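Local coordinates for DUF1460 domain-containing protein (Legionella pneumophila subsp. pneumophila, PDB 2IM9) that is of unknown function but belongs to an N-acetylmuramoyl-L-alanine amidase-like family of the CA peptidase clan and may cleave amide bonds in peptidoglycan, at residues A80-Q84 against K200-L205; S73-G77 against T121-N125; H135-D140 against I174-Y180; F85-R89 against F114-L118; N100-S104 against C117-R122. One frame throughout, in Å; residues are numbered along the deposited sequence.

Contact 1 of 5, residues A80-Q84 against K200-L205; sequences ARYDQ and KRLVEL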
# COMPACT_ATOMS: atom_id res chain seq x y z
N ALA A 80 15.85 -10.47 12.14
CA ALA A 80 16.13 -10.01 10.78
C ALA A 80 17.46 -9.26 10.70
O ALA A 80 17.90 -8.68 11.69
CB ALA A 80 14.98 -9.14 10.26
N ARG A 81 18.08 -9.26 9.53
CA ARG A 81 19.41 -8.66 9.40
C ARG A 81 19.34 -7.14 9.48
O ARG A 81 20.19 -6.51 10.12
CB ARG A 81 20.07 -9.10 8.09
CG ARG A 81 21.50 -8.51 7.85
CD ARG A 81 22.46 -8.82 8.99
NE ARG A 81 23.84 -8.52 8.60
CZ ARG A 81 24.89 -8.79 9.37
NH1 ARG A 81 24.72 -9.36 10.56
NH2 ARG A 81 26.11 -8.50 8.94
N TYR A 82 18.34 -6.54 8.81
CA TYR A 82 18.30 -5.07 8.69
C TYR A 82 17.14 -4.41 9.42
O TYR A 82 17.28 -3.31 9.94
CB TYR A 82 18.29 -4.63 7.21
CG TYR A 82 19.42 -5.27 6.45
CD1 TYR A 82 20.73 -4.82 6.62
CD2 TYR A 82 19.18 -6.34 5.57
CE1 TYR A 82 21.81 -5.45 5.94
CE2 TYR A 82 20.24 -6.96 4.88
CZ TYR A 82 21.55 -6.50 5.08
OH TYR A 82 22.60 -7.11 4.43
N ASP A 83 15.98 -5.07 9.43
CA ASP A 83 14.78 -4.45 9.99
C ASP A 83 13.98 -5.48 10.77
O ASP A 83 13.30 -6.31 10.18
CB ASP A 83 13.91 -3.84 8.87
CG ASP A 83 12.74 -3.03 9.42
OD1 ASP A 83 12.43 -3.10 10.65
OD2 ASP A 83 12.13 -2.28 8.61
N GLN A 84 14.09 -5.41 12.10
CA GLN A 84 13.54 -6.44 13.01
C GLN A 84 12.16 -6.07 13.55
O GLN A 84 11.69 -6.65 14.55
CB GLN A 84 14.53 -6.71 14.15
CG GLN A 84 15.92 -7.17 13.64
CD GLN A 84 16.90 -7.51 14.77
OE1 GLN A 84 16.76 -7.02 15.90
NE2 GLN A 84 17.88 -8.34 14.46
N LYS A 200 27.54 -0.73 10.54
CA LYS A 200 28.07 -1.87 9.81
C LYS A 200 27.03 -2.44 8.83
O LYS A 200 27.32 -2.65 7.65
CB LYS A 200 28.52 -2.96 10.79
CG LYS A 200 28.80 -4.36 10.16
CD LYS A 200 29.08 -5.44 11.23
CE LYS A 200 29.72 -6.70 10.62
NZ LYS A 200 28.82 -7.93 10.46
N ARG A 201 25.83 -2.67 9.35
CA ARG A 201 24.79 -3.28 8.54
C ARG A 201 24.33 -2.32 7.45
O ARG A 201 24.00 -2.76 6.36
CB ARG A 201 23.62 -3.73 9.41
CG ARG A 201 24.02 -4.92 10.26
CD ARG A 201 22.90 -5.34 11.17
NE ARG A 201 23.41 -6.24 12.21
CZ ARG A 201 22.67 -7.15 12.84
NH1 ARG A 201 21.38 -7.30 12.55
NH2 ARG A 201 23.23 -7.91 13.78
N LEU A 202 24.31 -1.02 7.75
CA LEU A 202 23.95 -0.04 6.71
C LEU A 202 24.91 -0.08 5.51
O LEU A 202 24.46 -0.08 4.36
CB LEU A 202 23.87 1.37 7.27
CG LEU A 202 23.31 2.40 6.27
CD1 LEU A 202 21.88 2.09 5.84
CD2 LEU A 202 23.46 3.81 6.93
N VAL A 203 26.22 -0.11 5.75
CA VAL A 203 27.21 -0.22 4.66
C VAL A 203 26.97 -1.48 3.84
O VAL A 203 27.04 -1.48 2.61
CB VAL A 203 28.69 -0.21 5.19
CG1 VAL A 203 29.67 -0.52 4.06
CG2 VAL A 203 28.99 1.11 5.88
N GLU A 204 26.67 -2.57 4.55
CA GLU A 204 26.40 -3.85 3.90
C GLU A 204 25.17 -3.78 3.00
O GLU A 204 25.18 -4.24 1.84
CB GLU A 204 26.20 -4.89 4.99
CG GLU A 204 25.95 -6.29 4.52
CD GLU A 204 25.70 -7.17 5.72
OE1 GLU A 204 26.68 -7.59 6.36
OE2 GLU A 204 24.51 -7.40 6.05
N LEU A 205 24.11 -3.19 3.54
CA LEU A 205 22.87 -3.01 2.81
C LEU A 205 23.07 -2.09 1.60
O LEU A 205 22.55 -2.36 0.51
CB LEU A 205 21.79 -2.42 3.74
CG LEU A 205 20.41 -2.26 3.09
CD1 LEU A 205 19.84 -3.60 2.58
CD2 LEU A 205 19.46 -1.52 4.05
O HOH W 1 27.06 -8.74 12.31
O HOH W 2 20.89 -8.74 14.97
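The irregular loop 80-84 runs past one side of helix 195-209, nearest at Tyr82 and Arg201, whose CA atoms are 6.7 Å apart. Arg81 carries most of the polar contact. Its CG lies anti to the backbone N (chi1 180°) and the chain bends at chi2, which brings the guanidinium side-on to Glu204. Arg81 NE donates to Glu204 OE2 at 2.9 Å and Arg81 NH2 to Glu204 OE1 at 2.8 Å. Both bonds are nearly straight and use syn lone pairs, and the two charged planes lie within 11° of each other. One face of this guanidinium is covered by Arg201, stacked flat with centres 4.4 Å apart. Arg201 NH1 also turns back to the Arg81 carbonyl O, 2.8 Å away, while its NE is held in a salt bridge by Glu197 of the same helix. Lys200 NZ stands 3.2 Å from Arg81 NH2, two donors side by side, and a water accepts from both Lys200 NZ and Arg81 NH1. Beside the charged groups, Tyr82 lies with Leu205 CD1 over the centre of its ring, 4.0 Å from the centroid in a CH-pi contact, and Arg81 CG over the opposite face. Tyr82 OH comes within 2.5 Å of Glu204 OE2, in a weak bond. This surface contact pins the loop to a helix predicted to form coiled coil. Lys200 and Arg201 stand close to the Arg81 guanidinium, whose two-bond salt bridge to Glu204, with Glu197 on Arg201, probably offsets the nearness of like charges.

Contact 2 of 5, residues S73-G77 against T121-N125; sequences SLGEG and TRYKN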
# COMPACT_ATOMS: atom_id res chain seq x y z
N SER A 73 5.32 0.27 9.94
CA SER A 73 4.79 -0.68 10.93
C SER A 73 5.46 -2.05 10.93
O SER A 73 5.51 -2.72 11.96
CB SER A 73 3.29 -0.88 10.71
OG SER A 73 2.54 0.17 11.35
N LEU A 74 5.92 -2.49 9.75
CA LEU A 74 6.40 -3.87 9.57
C LEU A 74 7.85 -3.91 9.11
O LEU A 74 8.33 -2.97 8.45
CB LEU A 74 5.54 -4.61 8.53
CG LEU A 74 4.04 -4.71 8.88
CD1 LEU A 74 3.27 -5.56 7.85
CD2 LEU A 74 3.90 -5.32 10.27
N GLY A 75 8.51 -5.01 9.44
CA GLY A 75 9.85 -5.29 8.95
C GLY A 75 9.98 -6.73 8.49
O GLY A 75 9.02 -7.33 7.97
N GLU A 76 11.17 -7.30 8.66
CA GLU A 76 11.43 -8.68 8.24
C GLU A 76 11.31 -9.66 9.41
O GLU A 76 11.47 -10.87 9.22
CB GLU A 76 12.79 -8.80 7.56
CG GLU A 76 12.75 -8.45 6.06
CD GLU A 76 12.39 -6.99 5.81
OE1 GLU A 76 13.19 -6.09 6.18
OE2 GLU A 76 11.29 -6.74 5.27
N GLY A 77 11.00 -9.14 10.60
CA GLY A 77 10.70 -10.00 11.75
C GLY A 77 11.82 -10.14 12.75
O GLY A 77 12.92 -9.58 12.59
N THR A 121 2.76 -10.94 -1.01
CA THR A 121 2.28 -9.62 -1.39
C THR A 121 3.33 -8.55 -1.03
O THR A 121 3.49 -7.56 -1.76
CB THR A 121 0.92 -9.28 -0.71
OG1 THR A 121 -0.04 -10.31 -1.03
CG2 THR A 121 0.36 -7.97 -1.22
N ARG A 122 4.03 -8.78 0.09
CA ARG A 122 5.00 -7.81 0.62
C ARG A 122 6.36 -7.90 -0.04
O ARG A 122 7.07 -6.89 -0.10
CB ARG A 122 5.21 -8.01 2.12
CG ARG A 122 4.07 -7.54 2.99
CD ARG A 122 4.53 -7.60 4.46
NE ARG A 122 5.50 -6.53 4.75
CZ ARG A 122 6.57 -6.68 5.52
NH1 ARG A 122 6.84 -7.86 6.08
NH2 ARG A 122 7.39 -5.64 5.72
N TYR A 123 6.71 -9.09 -0.54
CA TYR A 123 8.04 -9.36 -1.08
C TYR A 123 7.96 -9.93 -2.48
O TYR A 123 7.11 -10.75 -2.78
CB TYR A 123 8.79 -10.37 -0.22
CG TYR A 123 9.01 -9.90 1.20
CD1 TYR A 123 10.11 -9.11 1.54
CD2 TYR A 123 8.10 -10.24 2.20
CE1 TYR A 123 10.30 -8.66 2.85
CE2 TYR A 123 8.27 -9.81 3.50
CZ TYR A 123 9.36 -9.01 3.82
OH TYR A 123 9.51 -8.61 5.12
N LYS A 124 8.89 -9.52 -3.33
CA LYS A 124 9.03 -10.12 -4.66
C LYS A 124 9.23 -11.64 -4.56
O LYS A 124 10.16 -12.12 -3.90
CB LYS A 124 10.21 -9.47 -5.39
CG LYS A 124 10.37 -9.90 -6.82
CD LYS A 124 11.70 -9.44 -7.38
CE LYS A 124 11.96 -10.08 -8.75
NZ LYS A 124 13.21 -9.52 -9.37
N ASN A 125 8.34 -12.40 -5.23
CA ASN A 125 8.32 -13.88 -5.19
C ASN A 125 8.26 -14.51 -3.81
O ASN A 125 8.63 -15.69 -3.63
CB ASN A 125 9.48 -14.47 -5.99
CG ASN A 125 9.54 -13.95 -7.41
OD1 ASN A 125 8.52 -13.92 -8.11
ND2 ASN A 125 10.73 -13.52 -7.84
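The C-terminal end of helix 111-122, where Tyr123 is the first residue to leave helical geometry, sends two long side chains to the buried loop 73-77 at Gly75 and Glu76. Arg122 bends at chi3 (72°), turning its guanidinium end-on to the Gly75 carbonyl. Arg122 NH1 donates to Gly75 O at 2.9 Å and Arg122 NH2 to the same oxygen at 3.3 Å. The oxygen sits close to the guanidinium plane for both, but the NH1 approach is much nearer the direction of the carbonyl, with a C=O...N angle of 158°, whereas NH2 comes from above the carbonyl plane. Leu74 covers one face of the guanidinium, its CB 3.5 Å from Arg122 NH2, and its CD1 lies beside NE. The contact thus fastens the long connection between helices 53-63 and 95-107 of this amidase-like domain to the exit of the next helix. Tyr123 reaches the loop in parallel with Arg122, and its OH donates to Glu76 OE2 at 2.6 Å. The carboxylate stands almost perpendicular to the ring, at 85°, meets it at the edge, and receives the bond on the anti lone pair of OE2. The bend at chi2 (64°) turns the carboxylate of Glu76 to the hydroxyl, which its CG also touches. Its other oxygen, OE1, is engaged in a salt bridge with Arg133. Glu76 OE2 also lies 4.1 Å from Arg122 NH2, well out of the guanidinium plane, so this pair attracts only through charge.

Contact 3 of 5, residues H135-D140 against I174-Y180; sequences HFTSID and INKPQWY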
# COMPACT_ATOMS: atom_id res chain seq x y z
N HIS A 135 9.13 -2.06 -1.72
CA HIS A 135 9.20 -0.69 -1.17
C HIS A 135 8.45 0.37 -1.97
O HIS A 135 7.84 1.27 -1.39
CB HIS A 135 10.66 -0.25 -1.04
CG HIS A 135 11.44 -1.03 -0.03
ND1 HIS A 135 11.27 -0.88 1.33
CD2 HIS A 135 12.40 -1.97 -0.19
CE1 HIS A 135 12.08 -1.70 1.96
NE2 HIS A 135 12.79 -2.37 1.06
N PHE A 136 8.54 0.29 -3.30
CA PHE A 136 7.95 1.32 -4.15
C PHE A 136 6.60 0.86 -4.68
O PHE A 136 6.48 -0.17 -5.35
CB PHE A 136 8.88 1.68 -5.30
CG PHE A 136 10.12 2.39 -4.84
CD1 PHE A 136 10.12 3.78 -4.72
CD2 PHE A 136 11.26 1.68 -4.48
CE1 PHE A 136 11.24 4.46 -4.28
CE2 PHE A 136 12.41 2.36 -4.02
CZ PHE A 136 12.40 3.75 -3.92
N THR A 137 5.58 1.62 -4.34
CA THR A 137 4.21 1.26 -4.72
C THR A 137 4.04 1.01 -6.22
O THR A 137 3.30 0.09 -6.62
CB THR A 137 3.22 2.30 -4.18
OG1 THR A 137 3.45 2.41 -2.76
CG2 THR A 137 1.78 1.85 -4.40
N SER A 138 4.70 1.80 -7.05
CA SER A 138 4.51 1.63 -8.50
C SER A 138 5.35 0.48 -9.05
O SER A 138 4.81 -0.57 -9.44
CB SER A 138 4.77 2.93 -9.25
OG SER A 138 6.09 3.40 -9.05
N ILE A 139 6.67 0.66 -9.05
CA ILE A 139 7.54 -0.26 -9.80
C ILE A 139 7.76 -1.60 -9.11
O ILE A 139 8.17 -2.58 -9.75
CB ILE A 139 8.88 0.42 -10.16
CG1 ILE A 139 9.59 0.90 -8.91
CG2 ILE A 139 8.64 1.60 -11.10
CD1 ILE A 139 10.99 0.40 -8.82
N ASP A 140 7.49 -1.65 -7.79
CA ASP A 140 7.54 -2.92 -7.06
C ASP A 140 6.13 -3.48 -6.84
O ASP A 140 5.77 -4.51 -7.40
CB ASP A 140 8.22 -2.76 -5.70
CG ASP A 140 9.68 -2.38 -5.80
OD1 ASP A 140 10.38 -2.83 -6.74
OD2 ASP A 140 10.13 -1.67 -4.89
N ILE A 174 12.62 5.96 -10.88
CA ILE A 174 12.91 5.38 -9.57
C ILE A 174 14.31 4.80 -9.62
O ILE A 174 14.54 3.77 -10.25
CB ILE A 174 11.92 4.25 -9.15
CG1 ILE A 174 10.45 4.69 -9.29
CG2 ILE A 174 12.25 3.76 -7.73
CD1 ILE A 174 10.01 5.80 -8.37
N ASN A 175 15.23 5.47 -8.95
CA ASN A 175 16.64 5.10 -8.99
C ASN A 175 16.96 4.40 -7.67
O ASN A 175 17.24 5.06 -6.67
CB ASN A 175 17.47 6.39 -9.15
CG ASN A 175 18.97 6.13 -9.32
OD1 ASN A 175 19.51 5.19 -8.75
ND2 ASN A 175 19.64 7.00 -10.10
N LYS A 176 16.88 3.06 -7.66
CA LYS A 176 17.10 2.33 -6.40
C LYS A 176 18.50 2.55 -5.81
O LYS A 176 18.61 2.83 -4.60
CB LYS A 176 16.78 0.84 -6.56
CG LYS A 176 15.30 0.58 -6.58
CD LYS A 176 14.99 -0.92 -6.46
CE LYS A 176 13.49 -1.13 -6.57
NZ LYS A 176 13.10 -2.58 -6.65
N PRO A 177 19.57 2.46 -6.64
CA PRO A 177 20.88 2.70 -6.02
C PRO A 177 21.02 4.07 -5.35
O PRO A 177 21.62 4.17 -4.27
CB PRO A 177 21.86 2.53 -7.19
CG PRO A 177 21.15 1.59 -8.12
CD PRO A 177 19.70 2.09 -8.05
N GLN A 178 20.45 5.12 -5.94
CA GLN A 178 20.53 6.43 -5.30
C GLN A 178 19.65 6.51 -4.04
O GLN A 178 19.99 7.17 -3.03
CB GLN A 178 20.18 7.55 -6.29
CG GLN A 178 20.59 8.93 -5.77
CD GLN A 178 22.11 9.02 -5.54
OE1 GLN A 178 22.56 8.95 -4.41
NE2 GLN A 178 22.87 9.14 -6.61
N TRP A 179 18.51 5.82 -4.06
CA TRP A 179 17.66 5.76 -2.88
C TRP A 179 18.43 5.06 -1.74
O TRP A 179 18.42 5.54 -0.60
CB TRP A 179 16.38 5.01 -3.23
CG TRP A 179 15.38 4.85 -2.11
CD1 TRP A 179 14.61 5.83 -1.53
CD2 TRP A 179 14.98 3.62 -1.50
NE1 TRP A 179 13.78 5.28 -0.58
CE2 TRP A 179 13.99 3.92 -0.53
CE3 TRP A 179 15.37 2.28 -1.67
CZ2 TRP A 179 13.38 2.93 0.27
CZ3 TRP A 179 14.76 1.29 -0.87
CH2 TRP A 179 13.78 1.63 0.09
N TYR A 180 19.11 3.96 -2.06
CA TYR A 180 19.90 3.27 -1.04
C TYR A 180 20.99 4.18 -0.51
O TYR A 180 21.18 4.27 0.70
CB TYR A 180 20.46 1.93 -1.52
CG TYR A 180 19.45 0.84 -1.35
CD1 TYR A 180 18.52 0.58 -2.35
CD2 TYR A 180 19.36 0.10 -0.15
CE1 TYR A 180 17.56 -0.42 -2.19
CE2 TYR A 180 18.40 -0.88 0.03
CZ TYR A 180 17.49 -1.12 -0.99
OH TYR A 180 16.53 -2.07 -0.81
O HOH W 3 12.27 -2.66 -3.59
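Phe136 lays one ring face over Ile174, whose CG2 sits above the centre, 3.6 Å from the ring centroid in a CH-pi contact. At its far end the same ring turns its edge to the face of Trp179 in a T-shaped pair, with planes at 66° and CZ 3.5 Å from Trp179 CD2. His135 extends this into a three-membered aromatic cluster joining the start of helix 137-147 to the junction of strand 168-175 with helix 176-181. Trp179 CH2 lies over one face of the imidazole, 3.5 Å from His135 CG, although the two ring systems meet obliquely; His135 NE2 is hydrogen-bonded to the carbonyl O of Tyr130. Ile139 has CG1 between the backbone N and the carbonyl carbon (chi1 58°), where it packs against Ile174 CG1 while CD1 reaches Lys176 CE. Strand 264-275 also flanks this apolar patch, with Leu264 against both Phe136 and Ile174. On the helix 176-181 side Asn175 caps the first turn, its OD1 accepting from Gln178 N. Lys176 runs out extended past the Phe136 ring to the carboxylate of Asp140, where NZ forms a salt bridge 2.7 Å from OD1 on its syn lone pair. Asp140 OD2 accepts from Phe136 N at 3.0 Å, which fixes the carboxylate in place for the lysine, and a water donates to OD2 while accepting from Lys176 NZ.

Contact 4 of 5, residues F85-R89 against F114-L118; sequences FPRYR and FQECL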
# COMPACT_ATOMS: atom_id res chain seq x y z
N PHE A 85 11.49 -5.13 12.89
CA PHE A 85 10.07 -4.91 13.16
C PHE A 85 9.26 -6.15 12.73
O PHE A 85 9.74 -6.96 11.91
CB PHE A 85 9.58 -3.65 12.44
CG PHE A 85 9.58 -2.41 13.31
CD1 PHE A 85 10.72 -2.05 14.04
CD2 PHE A 85 8.43 -1.64 13.43
CE1 PHE A 85 10.72 -0.92 14.86
CE2 PHE A 85 8.42 -0.49 14.24
CZ PHE A 85 9.58 -0.13 14.95
N PRO A 86 8.05 -6.32 13.30
CA PRO A 86 7.30 -7.56 13.10
C PRO A 86 6.91 -7.76 11.63
O PRO A 86 6.77 -6.80 10.88
CB PRO A 86 6.03 -7.38 13.94
CG PRO A 86 6.01 -5.96 14.38
CD PRO A 86 7.35 -5.35 14.16
N ARG A 87 6.71 -9.02 11.26
CA ARG A 87 6.27 -9.36 9.91
C ARG A 87 4.81 -9.02 9.63
O ARG A 87 4.41 -8.80 8.47
CB ARG A 87 6.52 -10.85 9.68
CG ARG A 87 8.02 -11.09 9.53
CD ARG A 87 8.37 -12.55 9.66
NE ARG A 87 8.20 -13.00 11.04
CZ ARG A 87 8.46 -14.22 11.44
NH1 ARG A 87 8.90 -15.11 10.54
NH2 ARG A 87 8.30 -14.54 12.72
N TYR A 88 4.01 -9.02 10.70
CA TYR A 88 2.60 -8.60 10.67
C TYR A 88 2.17 -8.26 12.10
O TYR A 88 2.81 -8.68 13.08
CB TYR A 88 1.69 -9.70 10.10
CG TYR A 88 1.93 -11.05 10.75
CD1 TYR A 88 1.22 -11.43 11.90
CD2 TYR A 88 2.89 -11.92 10.23
CE1 TYR A 88 1.45 -12.67 12.52
CE2 TYR A 88 3.14 -13.16 10.82
CZ TYR A 88 2.42 -13.52 11.97
OH TYR A 88 2.67 -14.74 12.56
N ARG A 89 1.12 -7.45 12.21
CA ARG A 89 0.64 -7.02 13.52
C ARG A 89 -0.78 -6.51 13.42
O ARG A 89 -1.26 -6.19 12.32
CB ARG A 89 1.56 -5.91 14.08
CG ARG A 89 1.52 -4.62 13.28
CD ARG A 89 2.73 -3.76 13.55
NE ARG A 89 2.83 -3.36 14.97
CZ ARG A 89 3.84 -2.67 15.50
NH1 ARG A 89 4.88 -2.30 14.75
NH2 ARG A 89 3.84 -2.35 16.81
N PHE A 114 -2.90 -16.84 5.46
CA PHE A 114 -2.64 -15.38 5.57
C PHE A 114 -1.14 -15.08 5.57
O PHE A 114 -0.65 -14.18 4.88
CB PHE A 114 -3.29 -14.78 6.82
CG PHE A 114 -2.65 -13.48 7.28
CD1 PHE A 114 -2.94 -12.29 6.62
CD2 PHE A 114 -1.73 -13.46 8.32
CE1 PHE A 114 -2.34 -11.08 7.00
CE2 PHE A 114 -1.14 -12.26 8.72
CZ PHE A 114 -1.46 -11.07 8.06
N GLN A 115 -0.40 -15.84 6.38
CA GLN A 115 1.04 -15.65 6.45
C GLN A 115 1.68 -15.80 5.07
O GLN A 115 2.50 -14.97 4.66
CB GLN A 115 1.63 -16.67 7.43
CG GLN A 115 1.42 -16.27 8.87
CD GLN A 115 1.68 -17.38 9.85
OE1 GLN A 115 1.78 -18.55 9.47
NE2 GLN A 115 1.74 -17.04 11.12
N GLU A 116 1.24 -16.81 4.33
CA GLU A 116 1.79 -17.08 3.01
C GLU A 116 1.41 -15.97 2.02
O GLU A 116 2.24 -15.49 1.25
CB GLU A 116 1.26 -18.43 2.53
CG GLU A 116 1.99 -18.96 1.32
N CYS A 117 0.14 -15.57 2.05
CA CYS A 117 -0.36 -14.52 1.18
C CYS A 117 0.37 -13.20 1.45
O CYS A 117 0.73 -12.46 0.53
CB CYS A 117 -1.86 -14.32 1.37
SG CYS A 117 -2.94 -15.62 0.69
N LEU A 118 0.56 -12.90 2.73
CA LEU A 118 1.23 -11.65 3.10
C LEU A 118 2.67 -11.67 2.63
O LEU A 118 3.15 -10.68 2.06
CB LEU A 118 1.16 -11.40 4.61
CG LEU A 118 1.74 -10.04 5.02
CD1 LEU A 118 0.93 -8.87 4.42
CD2 LEU A 118 1.81 -9.92 6.54
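Arg87 meets the helix through its backbone: its carbonyl O lies 3.4 Å from Leu118 CD2, while its guanidinium leaves for a salt bridge with Glu31. Tyr88, next along the loop, carries the rest of the contact. Its CB packs on the same methyl, 3.6 Å from Leu118 CD2, and its CG stands between the backbone N and the carbonyl carbon (chi1 49°), which swings the ring over toward Phe114 and Gln115. Phe114 points an edge at a face of this ring in a T-shaped pair, the planes 85° apart and the centroids 5.6 Å apart. The touching atom is Phe114 CE2, 3.9 Å from Tyr88 CG, near the root of the tyrosine and well short of its hydroxyl. This is packing of a loop on a helix: the connection between helices 53-63 and 95-107 touches helix 111-122 at Arg87 and Tyr88, meeting Phe114, Gln115 and Leu118. Helix 27-45 closes in on the same residues, with Ala34 against Tyr88 and Ile38 against Phe114. At the far end of the tyrosine, Gln115 runs out extended and its NE2 donates to Tyr88 OH at 2.9 Å. That bond is bent, 137° at the hydrogen, and the hydroxyl is tilted out of the amide plane. Tyr88 OH is also hydrogen-bonded to Asn35 OD1, so the phenol end is held between helices 27-45 and 111-122.

Contact 5 of 5, residues N100-S104 against C117-R122; sequences NTVLS and CLKHTR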
# COMPACT_ATOMS: atom_id res chain seq x y z
N ASN A 100 -1.80 -3.97 2.65
CA ASN A 100 -1.21 -5.31 2.54
C ASN A 100 -1.85 -6.31 3.50
O ASN A 100 -2.12 -7.46 3.14
CB ASN A 100 0.29 -5.24 2.83
CG ASN A 100 1.10 -4.86 1.61
OD1 ASN A 100 0.75 -5.21 0.49
ND2 ASN A 100 2.21 -4.16 1.83
N THR A 101 -2.07 -5.87 4.73
CA THR A 101 -2.63 -6.77 5.74
C THR A 101 -4.09 -7.11 5.39
O THR A 101 -4.47 -8.28 5.39
CB THR A 101 -2.54 -6.16 7.14
OG1 THR A 101 -1.16 -5.93 7.44
CG2 THR A 101 -3.13 -7.12 8.15
N VAL A 102 -4.88 -6.09 5.06
CA VAL A 102 -6.29 -6.33 4.71
C VAL A 102 -6.42 -7.27 3.50
O VAL A 102 -7.18 -8.24 3.54
CB VAL A 102 -7.06 -5.02 4.48
CG1 VAL A 102 -8.45 -5.34 3.88
CG2 VAL A 102 -7.19 -4.25 5.79
N LEU A 103 -5.68 -6.97 2.42
CA LEU A 103 -5.73 -7.80 1.22
C LEU A 103 -5.35 -9.24 1.51
O LEU A 103 -6.05 -10.16 1.07
CB LEU A 103 -4.83 -7.23 0.12
CG LEU A 103 -5.34 -5.95 -0.54
CD1 LEU A 103 -4.31 -5.46 -1.57
CD2 LEU A 103 -6.73 -6.16 -1.17
N SER A 104 -4.27 -9.44 2.26
CA SER A 104 -3.81 -10.80 2.56
C SER A 104 -4.80 -11.56 3.45
O SER A 104 -4.99 -12.75 3.24
CB SER A 104 -2.40 -10.77 3.17
OG SER A 104 -1.49 -10.13 2.29
N CYS A 117 0.14 -15.57 2.05
CA CYS A 117 -0.36 -14.52 1.18
C CYS A 117 0.37 -13.20 1.45
O CYS A 117 0.73 -12.46 0.53
CB CYS A 117 -1.86 -14.32 1.37
SG CYS A 117 -2.94 -15.62 0.69
N LEU A 118 0.56 -12.90 2.73
CA LEU A 118 1.23 -11.65 3.10
C LEU A 118 2.67 -11.67 2.63
O LEU A 118 3.15 -10.68 2.06
CB LEU A 118 1.16 -11.40 4.61
CG LEU A 118 1.74 -10.04 5.02
CD1 LEU A 118 0.93 -8.87 4.42
CD2 LEU A 118 1.81 -9.92 6.54
N LYS A 119 3.35 -12.79 2.84
CA LYS A 119 4.75 -12.91 2.38
C LYS A 119 4.83 -12.64 0.87
O LYS A 119 5.68 -11.88 0.42
CB LYS A 119 5.35 -14.27 2.76
CG LYS A 119 6.85 -14.36 2.51
CD LYS A 119 7.45 -15.68 3.06
CE LYS A 119 6.94 -16.90 2.32
NZ LYS A 119 7.40 -18.16 3.01
N HIS A 120 3.92 -13.24 0.10
CA HIS A 120 3.95 -13.06 -1.35
C HIS A 120 3.44 -11.71 -1.85
O HIS A 120 3.67 -11.37 -3.00
CB HIS A 120 3.23 -14.21 -2.06
CG HIS A 120 4.06 -15.44 -2.14
ND1 HIS A 120 4.11 -16.37 -1.12
CD2 HIS A 120 4.91 -15.88 -3.10
CE1 HIS A 120 4.94 -17.34 -1.46
NE2 HIS A 120 5.43 -17.07 -2.66
N THR A 121 2.76 -10.94 -1.01
CA THR A 121 2.28 -9.62 -1.39
C THR A 121 3.33 -8.55 -1.03
O THR A 121 3.49 -7.56 -1.76
CB THR A 121 0.92 -9.28 -0.71
OG1 THR A 121 -0.04 -10.31 -1.03
CG2 THR A 121 0.36 -7.97 -1.22
N ARG A 122 4.03 -8.78 0.09
CA ARG A 122 5.00 -7.81 0.62
C ARG A 122 6.36 -7.90 -0.04
O ARG A 122 7.07 -6.89 -0.10
CB ARG A 122 5.21 -8.01 2.12
CG ARG A 122 4.07 -7.54 2.99
CD ARG A 122 4.53 -7.60 4.46
NE ARG A 122 5.50 -6.53 4.75
CZ ARG A 122 6.57 -6.68 5.52
NH1 ARG A 122 6.84 -7.86 6.08
NH2 ARG A 122 7.39 -5.64 5.72
O HOH W 4 4.15 -3.83 4.02
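Ser104 and Thr121 each hold their hydroxyl anti to their own carbonyl carbon (chi1 -57° and -56°), which turns both hydroxyls back along their own helices, to the carbonyls of Asn100 and Cys117. The Ser104 OG bond to Asn100 O is 2.9 Å; Ser104 N reaches that oxygen from the opposite face of its plane. Thr121 OG1 lies 2.8 Å from Cys117 O. The backbones come near each other at the small Ser104: Ser104 and Leu118 have CA atoms 5.1 Å apart, and Ser104 OG is 3.2 Å from Leu118 CA. Helices 95-107 and 111-122 are consecutive and joined by a short loop, their segments at 132°. Leu118 CD1 packs against Asn100, touching its carbonyl O. Asn100 OD1 rests 3.3 Å from Thr121 CG2 and accepts from Trp141 NE1, while its ND2 shares a water with Arg122 NE. Cys117 CB packs on Ser104 CB, and its sulfur is disulfide-bonded to Cys327. Direct contact between the helices is therefore van der Waals, with small hydroxyl side chains satisfied within each helix and one water joining the amide to the guanidinium.

Contacts 2, 4 and 5 use helix 111-122 and are buried, whereas contact 1 lies at the surface, its centre about 23 Å from the centre of the chain, and contact 3 is partly buried. Contact 5 shares Cys117 and Leu118 with contact 4, and Thr121 and Arg122 with contact 2. One loop supplies contacts 1, 2 and 4; backbone hydrogen bonds probably join its parts, from Glu76 N to Asp83 O and Gly75 N to Pro86 O. Chemistry follows place: charge and water at contact 1, an aromatic cluster and salt bridge in 3, buried hydrogen bonds in 2, a ring pair in 4, van der Waals packing with a water bridge in 5. Contacts 1 and 3 meet at Leu205 and Tyr180.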